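Local coordinates for protein ORF10 (Moritella marina, PDB 6RIW) that probably condenses acyl chains on a carrier protein as the ketosynthase–chain length factor part of a polyunsaturated fatty acid synthase, at residues S128-Q131 with L132-L136; E347-F350 with S351-N354; V948-D951 with N952-P955. All coordinates share one frame; numbering follows the deposited sequence.

Contact 1: residues S128-Q131 with L132-L136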
loop_
_atom_site.group_PDB
_atom_site.type_symbol
_atom_site.label_atom_id
_atom_site.label_comp_id
_atom_site.label_asym_id
_atom_site.label_seq_id
_atom_site.Cartn_x
_atom_site.Cartn_y
_atom_site.Cartn_z
ATOM N N SER A 128 -2.418 15.529 3.383
ATOM C CA SER A 128 -1.532 15.920 4.471
ATOM C C SER A 128 -0.071 15.584 4.192
ATOM O O SER A 128 0.816 16.358 4.563
ATOM C CB SER A 128 -1.965 15.251 5.780
ATOM O OG SER A 128 -3.291 15.643 6.121
ATOM N N SER A 129 0.217 14.426 3.594
ATOM C CA SER A 129 1.632 14.081 3.380
ATOM C C SER A 129 2.328 15.101 2.472
ATOM O O SER A 129 3.518 15.391 2.663
ATOM C CB SER A 129 1.763 12.648 2.841
ATOM O OG SER A 129 1.338 12.521 1.491
ATOM N N ASN A 130 1.590 15.689 1.519
ATOM C CA ASN A 130 2.124 16.752 0.666
ATOM C C ASN A 130 2.766 17.860 1.486
ATOM O O ASN A 130 3.814 18.396 1.108
ATOM C CB ASN A 130 1.013 17.376 -0.196
ATOM C CG ASN A 130 0.521 16.487 -1.311
ATOM O OD1 ASN A 130 1.184 15.537 -1.728
ATOM N ND2 ASN A 130 -0.669 16.806 -1.817
ATOM N N GLN A 131 2.146 18.223 2.616
ATOM C CA GLN A 131 2.632 19.362 3.388
ATOM C C GLN A 131 4.034 19.127 3.928
ATOM O O GLN A 131 4.773 20.089 4.176
ATOM C CB GLN A 131 1.686 19.668 4.562
ATOM C CG GLN A 131 0.283 20.113 4.179
ATOM C CD GLN A 131 0.184 21.626 3.994
ATOM O OE1 GLN A 131 1.176 22.345 4.128
ATOM N NE2 GLN A 131 -1.021 22.109 3.672
ATOM N N LEU A 132 4.422 17.869 4.104
ATOM C CA LEU A 132 5.720 17.542 4.682
ATOM C C LEU A 132 6.858 17.562 3.673
ATOM O O LEU A 132 8.014 17.589 4.095
ATOM C CB LEU A 132 5.665 16.157 5.352
ATOM C CG LEU A 132 4.709 16.048 6.552
ATOM C CD1 LEU A 132 4.412 14.588 6.901
ATOM C CD2 LEU A 132 5.280 16.747 7.755
ATOM N N PHE A 133 6.577 17.559 2.366
ATOM C CA PHE A 133 7.647 17.393 1.384
ATOM C C PHE A 133 7.702 18.499 0.337
ATOM O O PHE A 133 8.786 18.814 -0.153
ATOM C CB PHE A 133 7.515 16.028 0.706
ATOM C CG PHE A 133 7.557 14.904 1.692
ATOM C CD1 PHE A 133 8.726 14.672 2.426
ATOM C CD2 PHE A 133 6.426 14.133 1.950
ATOM C CE1 PHE A 133 8.759 13.658 3.385
ATOM C CE2 PHE A 133 6.448 13.112 2.881
ATOM C CZ PHE A 133 7.604 12.868 3.614
ATOM N N MET A 134 6.564 19.086 -0.019
ATOM C CA MET A 134 6.578 20.142 -1.035
ATOM C C MET A 134 7.602 21.244 -0.765
ATOM O O MET A 134 8.216 21.727 -1.734
ATOM C CB MET A 134 5.182 20.776 -1.162
ATOM C CG MET A 134 4.115 19.944 -1.819
ATOM S SD MET A 134 4.614 19.010 -3.294
ATOM C CE MET A 134 3.415 17.673 -3.215
ATOM N N PRO A 135 7.812 21.710 0.468
ATOM C CA PRO A 135 8.766 22.813 0.656
ATOM C C PRO A 135 10.189 22.456 0.262
ATOM O O PRO A 135 10.954 23.362 -0.060
ATOM C CB PRO A 135 8.664 23.121 2.156
ATOM C CG PRO A 135 7.325 22.651 2.551
ATOM C CD PRO A 135 7.119 21.387 1.735
ATOM N N LEU A 136 10.569 21.172 0.283
ATOM C CA LEU A 136 11.887 20.784 -0.228
ATOM C C LEU A 136 12.060 21.252 -1.670
ATOM O O LEU A 136 13.003 21.980 -1.991
ATOM C CB LEU A 136 12.062 19.267 -0.172
ATOM C CG LEU A 136 12.068 18.588 1.200
ATOM C CD1 LEU A 136 11.864 17.063 1.050
ATOM C CD2 LEU A 136 13.388 18.912 1.881
#
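Asn130 and Met134 sit one helical turn apart, their side chains side by side and pointing the same way. The methyl CE of Met134 lies 3.4 Å from OD1 of Asn130. A bend at chi2 of Met134 (-42°) brings that methyl back alongside the amide. The backbone carbonyl Asn130 O is gripped twice. Met134 N reaches it at 3.1 Å, nearly head-on to the C=O, while Phe133 N, also at 3.1 Å, comes in from above the carbonyl plane. Leu132 N bonds to Ser129 O at 3.0 Å. CB of Leu132 rests 3.5 Å from the same oxygen and lies over one face of the Phe133 ring. CD2 of that ring approaches Ser129 O obliquely at 3.2 Å. This is the weakly bonded first turn of helix 129-148 in the ketosynthase region, where an i+3 and an i+4 bond share one acceptor. Pro135 has no N-H to give, and the helix kinks there. Its CD packs 3.6 Å from Gln131 O, which takes a weak bond from Asn952 ND2 instead. In the Gln131 amide, NE2 donates to Ala160 O and OE1 accepts from Lys162 N. ND2 of Asn130 is hydrogen-bonded to Asp227, and His589 and Arg592 of helix 589-595 touch both Asn130 and Met134.

Contact 2: residues E347-F350 with S351-N354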
loop_
_atom_site.group_PDB
_atom_site.type_symbol
_atom_site.label_atom_id
_atom_site.label_comp_id
_atom_site.label_asym_id
_atom_site.label_seq_id
_atom_site.Cartn_x
_atom_site.Cartn_y
_atom_site.Cartn_z
ATOM N N GLU A 347 -20.271 -15.091 -18.545
ATOM C CA GLU A 347 -20.943 -15.945 -19.522
ATOM C C GLU A 347 -20.243 -17.295 -19.616
ATOM O O GLU A 347 -20.884 -18.352 -19.536
ATOM C CB GLU A 347 -20.970 -15.252 -20.884
ATOM C CG GLU A 347 -21.269 -16.190 -22.055
ATOM C CD GLU A 347 -21.090 -15.502 -23.384
ATOM O OE1 GLU A 347 -21.964 -14.679 -23.740
ATOM O OE2 GLU A 347 -20.070 -15.768 -24.060
ATOM N N THR A 348 -18.912 -17.271 -19.732
ATOM C CA THR A 348 -18.146 -18.508 -19.827
ATOM C C THR A 348 -18.416 -19.428 -18.644
ATOM O O THR A 348 -18.642 -20.630 -18.821
ATOM C CB THR A 348 -16.662 -18.182 -19.921
ATOM O OG1 THR A 348 -16.418 -17.455 -21.129
ATOM C CG2 THR A 348 -15.824 -19.452 -19.885
ATOM N N PHE A 349 -18.424 -18.876 -17.429
ATOM C CA PHE A 349 -18.493 -19.704 -16.226
ATOM C C PHE A 349 -19.913 -20.168 -15.934
ATOM O O PHE A 349 -20.154 -21.367 -15.757
ATOM C CB PHE A 349 -17.930 -18.925 -15.031
ATOM C CG PHE A 349 -17.912 -19.706 -13.748
ATOM C CD1 PHE A 349 -17.022 -20.764 -13.570
ATOM C CD2 PHE A 349 -18.776 -19.383 -12.719
ATOM C CE1 PHE A 349 -17.008 -21.482 -12.384
ATOM C CE2 PHE A 349 -18.761 -20.091 -11.538
ATOM C CZ PHE A 349 -17.869 -21.140 -11.369
ATOM N N PHE A 350 -20.872 -19.241 -15.865
ATOM C CA PHE A 350 -22.208 -19.629 -15.422
ATOM C C PHE A 350 -23.010 -20.357 -16.498
ATOM O O PHE A 350 -23.972 -21.065 -16.164
ATOM C CB PHE A 350 -22.975 -18.409 -14.921
ATOM C CG PHE A 350 -22.499 -17.935 -13.578
ATOM C CD1 PHE A 350 -22.879 -18.603 -12.427
ATOM C CD2 PHE A 350 -21.633 -16.854 -13.478
ATOM C CE1 PHE A 350 -22.442 -18.181 -11.191
ATOM C CE2 PHE A 350 -21.172 -16.437 -12.240
ATOM C CZ PHE A 350 -21.577 -17.099 -11.098
ATOM N N SER A 351 -22.637 -20.228 -17.768
ATOM C CA SER A 351 -23.323 -21.025 -18.781
ATOM C C SER A 351 -23.052 -22.519 -18.614
ATOM O O SER A 351 -23.862 -23.333 -19.072
ATOM C CB SER A 351 -22.942 -20.541 -20.182
ATOM O OG SER A 351 -21.614 -20.872 -20.514
ATOM N N ARG A 352 -21.966 -22.893 -17.922
ATOM C CA ARG A 352 -21.676 -24.305 -17.666
ATOM C C ARG A 352 -22.755 -24.967 -16.821
ATOM O O ARG A 352 -22.906 -26.195 -16.860
ATOM C CB ARG A 352 -20.324 -24.456 -16.955
ATOM C CG ARG A 352 -19.141 -23.967 -17.744
ATOM C CD ARG A 352 -17.882 -23.864 -16.872
ATOM N NE ARG A 352 -16.763 -23.346 -17.657
ATOM C CZ ARG A 352 -15.556 -23.078 -17.170
ATOM N NH1 ARG A 352 -15.292 -23.281 -15.882
ATOM N NH2 ARG A 352 -14.612 -22.621 -17.978
ATOM N N VAL A 353 -23.479 -24.188 -16.019
ATOM C CA VAL A 353 -24.551 -24.696 -15.181
ATOM C C VAL A 353 -25.897 -24.115 -15.581
ATOM O O VAL A 353 -26.886 -24.318 -14.881
ATOM C CB VAL A 353 -24.267 -24.439 -13.690
ATOM C CG1 VAL A 353 -23.066 -25.268 -13.228
ATOM C CG2 VAL A 353 -24.038 -22.941 -13.434
ATOM N N ASN A 354 -25.943 -23.382 -16.690
ATOM C CA ASN A 354 -27.173 -22.790 -17.209
ATOM C C ASN A 354 -27.850 -21.879 -16.191
ATOM O O ASN A 354 -29.072 -21.893 -16.033
ATOM C CB ASN A 354 -28.136 -23.869 -17.696
ATOM C CG ASN A 354 -28.187 -23.932 -19.189
ATOM O OD1 ASN A 354 -28.516 -22.939 -19.850
ATOM N ND2 ASN A 354 -27.829 -25.087 -19.745
#
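Glu347 O is held by two donors of Ser351, the backbone N at 3.1 Å and the hydroxyl OG at 2.8 Å. They reach the oxygen from opposite faces of its carbonyl plane. OG gets there because chi1 of Ser351 (71°) sets it between the backbone N and the carbonyl carbon, turned back to the carbonyl of Glu347, four residues earlier. The chain here leaves helix 336-350 through a Schellman motif. Asn354 is its C-prime residue, with positive phi (57°). Asn355 N turns back to Phe350 O, and Asn354 N bonds to Ser351 O. On the way out the bonds shift to i+3: Arg352 N to Phe349 O and Val353 N to Phe350 O, both 3.2 Å. Arg352 runs back along the helix, extended from CG to NE. Its end lies beside Thr348, with NH2 3.9 Å from Thr348 CG2. The salt bridge from Arg352 NH1 to Glu312 of helix 304-318 anchors the guanidinium there. The carboxylate of Glu347 bonds to Asn404 and Ser402. The rings of Phe349 and Phe350 are buried. Tyr311 meets the first and Tyr315 touches the second. CD2 of Phe349 sits over the centre of the Phe350 ring. Arg352 crosses Phe349 at about a right angle, its guanidinium plane turned 62° from the ring. NH1 meets the ring edge at CD1, 3.8 Å away.

Contact 3: residues V948-D951 with N952-P955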
loop_
_atom_site.group_PDB
_atom_site.type_symbol
_atom_site.label_atom_id
_atom_site.label_comp_id
_atom_site.label_asym_id
_atom_site.label_seq_id
_atom_site.Cartn_x
_atom_site.Cartn_y
_atom_site.Cartn_z
ATOM N N VAL A 948 6.858 30.368 0.258
ATOM C CA VAL A 948 7.084 28.961 0.625
ATOM C C VAL A 948 7.489 28.869 2.086
ATOM O O VAL A 948 8.408 29.559 2.536
ATOM C CB VAL A 948 8.154 28.325 -0.275
ATOM C CG1 VAL A 948 8.446 26.863 0.192
ATOM C CG2 VAL A 948 7.695 28.308 -1.733
ATOM N N MET A 949 6.797 28.018 2.845
ATOM C CA MET A 949 7.048 27.888 4.275
ATOM C C MET A 949 7.829 26.609 4.557
ATOM O O MET A 949 7.458 25.534 4.076
ATOM C CB MET A 949 5.745 27.874 5.073
ATOM C CG MET A 949 4.851 29.089 4.810
ATOM S SD MET A 949 5.651 30.619 5.344
ATOM C CE MET A 949 5.628 30.336 7.120
ATOM N N MET A 950 8.867 26.718 5.383
ATOM C CA MET A 950 9.760 25.595 5.653
ATOM C C MET A 950 9.529 24.943 7.009
ATOM O O MET A 950 10.237 23.985 7.333
ATOM C CB MET A 950 11.212 26.070 5.575
ATOM C CG MET A 950 11.555 26.785 4.282
ATOM S SD MET A 950 11.520 25.625 2.919
ATOM C CE MET A 950 13.195 24.999 3.102
ATOM N N ASP A 951 8.556 25.431 7.793
ATOM C CA ASP A 951 8.382 25.001 9.186
ATOM C C ASP A 951 8.233 23.489 9.321
ATOM O O ASP A 951 8.711 22.903 10.298
ATOM C CB ASP A 951 7.141 25.659 9.812
ATOM C CG ASP A 951 7.074 27.152 9.578
ATOM O OD1 ASP A 951 6.774 27.560 8.432
ATOM O OD2 ASP A 951 7.312 27.913 10.550
ATOM N N ASN A 952 7.523 22.845 8.386
ATOM C CA ASN A 952 7.262 21.415 8.524
ATOM C C ASN A 952 8.508 20.554 8.331
ATOM O O ASN A 952 8.477 19.367 8.683
ATOM C CB ASN A 952 6.192 20.985 7.518
ATOM C CG ASN A 952 4.792 21.275 8.008
ATOM O OD1 ASN A 952 4.529 21.236 9.203
ATOM N ND2 ASN A 952 3.889 21.568 7.088
ATOM N N LEU A 953 9.586 21.115 7.779
ATOM C CA LEU A 953 10.822 20.365 7.582
ATOM C C LEU A 953 11.670 20.273 8.845
ATOM O O LEU A 953 12.495 19.360 8.961
ATOM C CB LEU A 953 11.654 21.018 6.474
ATOM C CG LEU A 953 11.035 21.154 5.092
ATOM C CD1 LEU A 953 12.043 21.804 4.101
ATOM C CD2 LEU A 953 10.564 19.803 4.587
ATOM N N LYS A 954 11.521 21.212 9.771
ATOM C CA LYS A 954 12.324 21.176 10.979
ATOM C C LYS A 954 12.063 19.870 11.731
ATOM O O LYS A 954 10.892 19.517 11.954
ATOM C CB LYS A 954 11.969 22.371 11.856
ATOM C CG LYS A 954 12.640 22.352 13.219
ATOM C CD LYS A 954 12.187 23.568 14.044
ATOM C CE LYS A 954 13.137 23.858 15.202
ATOM N NZ LYS A 954 12.723 23.139 16.429
ATOM N N PRO A 955 13.105 19.129 12.129
ATOM C CA PRO A 955 12.896 17.888 12.900
ATOM C C PRO A 955 11.938 18.068 14.073
ATOM O O PRO A 955 12.163 18.903 14.963
ATOM C CB PRO A 955 14.312 17.522 13.365
ATOM C CG PRO A 955 15.223 18.098 12.278
ATOM C CD PRO A 955 14.530 19.376 11.824
HETATM O O HOH W 1 6.359 23.847 5.888
HETATM O O HOH W 2 8.597 20.769 11.826
#
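Met950 and Leu953 meet through their ends. The methyl CE of Met950 touches CD1 of Leu953 at 3.5 Å, and SD of Met950 stands 4.0 Å from the same CD1. The two side chains cross obliquely. Met950 is bent at both chi2 (-68°) and chi3 (-85°), which folds its thioether back to the leucine methyl. The backbones of the same two residues are also bonded. Leu953 N donates to Met950 O at 3.0 Å, with an N-H...O angle of 155°. A second bond, from Lys954 N to Asp951 O at 3.3 Å, is weak. The backbone angles of Asp951, Asn952 and Leu953 fit two overlapping type I beta turns, 950-953 and 951-954. Both lie in the loop that follows helix 929-934.

Two waters brace the turns. Water 1 donates to Met949 O at 2.7 Å and accepts from Asn952 N at 2.9 Å, which ties the residue ahead of the first turn to its middle. Water 2 donates to Asp951 O and to Lys954 O, both at 2.6 Å. It thus spans the same two residues as the weak backbone bond.

Further out, Asn952 pins the loop to the ketosynthase region, its ND2 donating to Lys162 O and its OD1 accepting from Thr164 N. The apolar pair is set among three helices: Met950 and Leu953 both touch helices 129-148 and 513-519, and Leu953 also touches helix 699-706. The last two helices belong to the second ketosynthase-like region.

The chemistry divides by side chain. Met950 and Leu953 supply apolar adhesion, and the amide of Asn952 supplies directed bonds. With one backbone bond weak, the short water bridge at Asp951 O probably carries part of the hold on the second turn.

How the contacts relate
Contacts 1 and 3 are neighbours in space though far apart in sequence. Their centres lie 9 Å apart, and the loop 948-955 runs against the start of helix 129-148. Pro135 CG meets Met949 O at 3.3 Å, and Leu132 O meets Leu953 CD2 at 3.4 Å. The late loop thus packs directly on the ketosynthase region. Contact 2 stands apart, on the opposite side of the chain's centre. Its centre is 51 Å from that of contact 1 and 60 Å from that of contact 3. It belongs to the same ketosynthase region as contact 1 but lies at the C-terminal end of helix 336-350, whereas contact 1 opens helix 129-148. All three contacts lie away from the magnesium site at Met1 and Lys286.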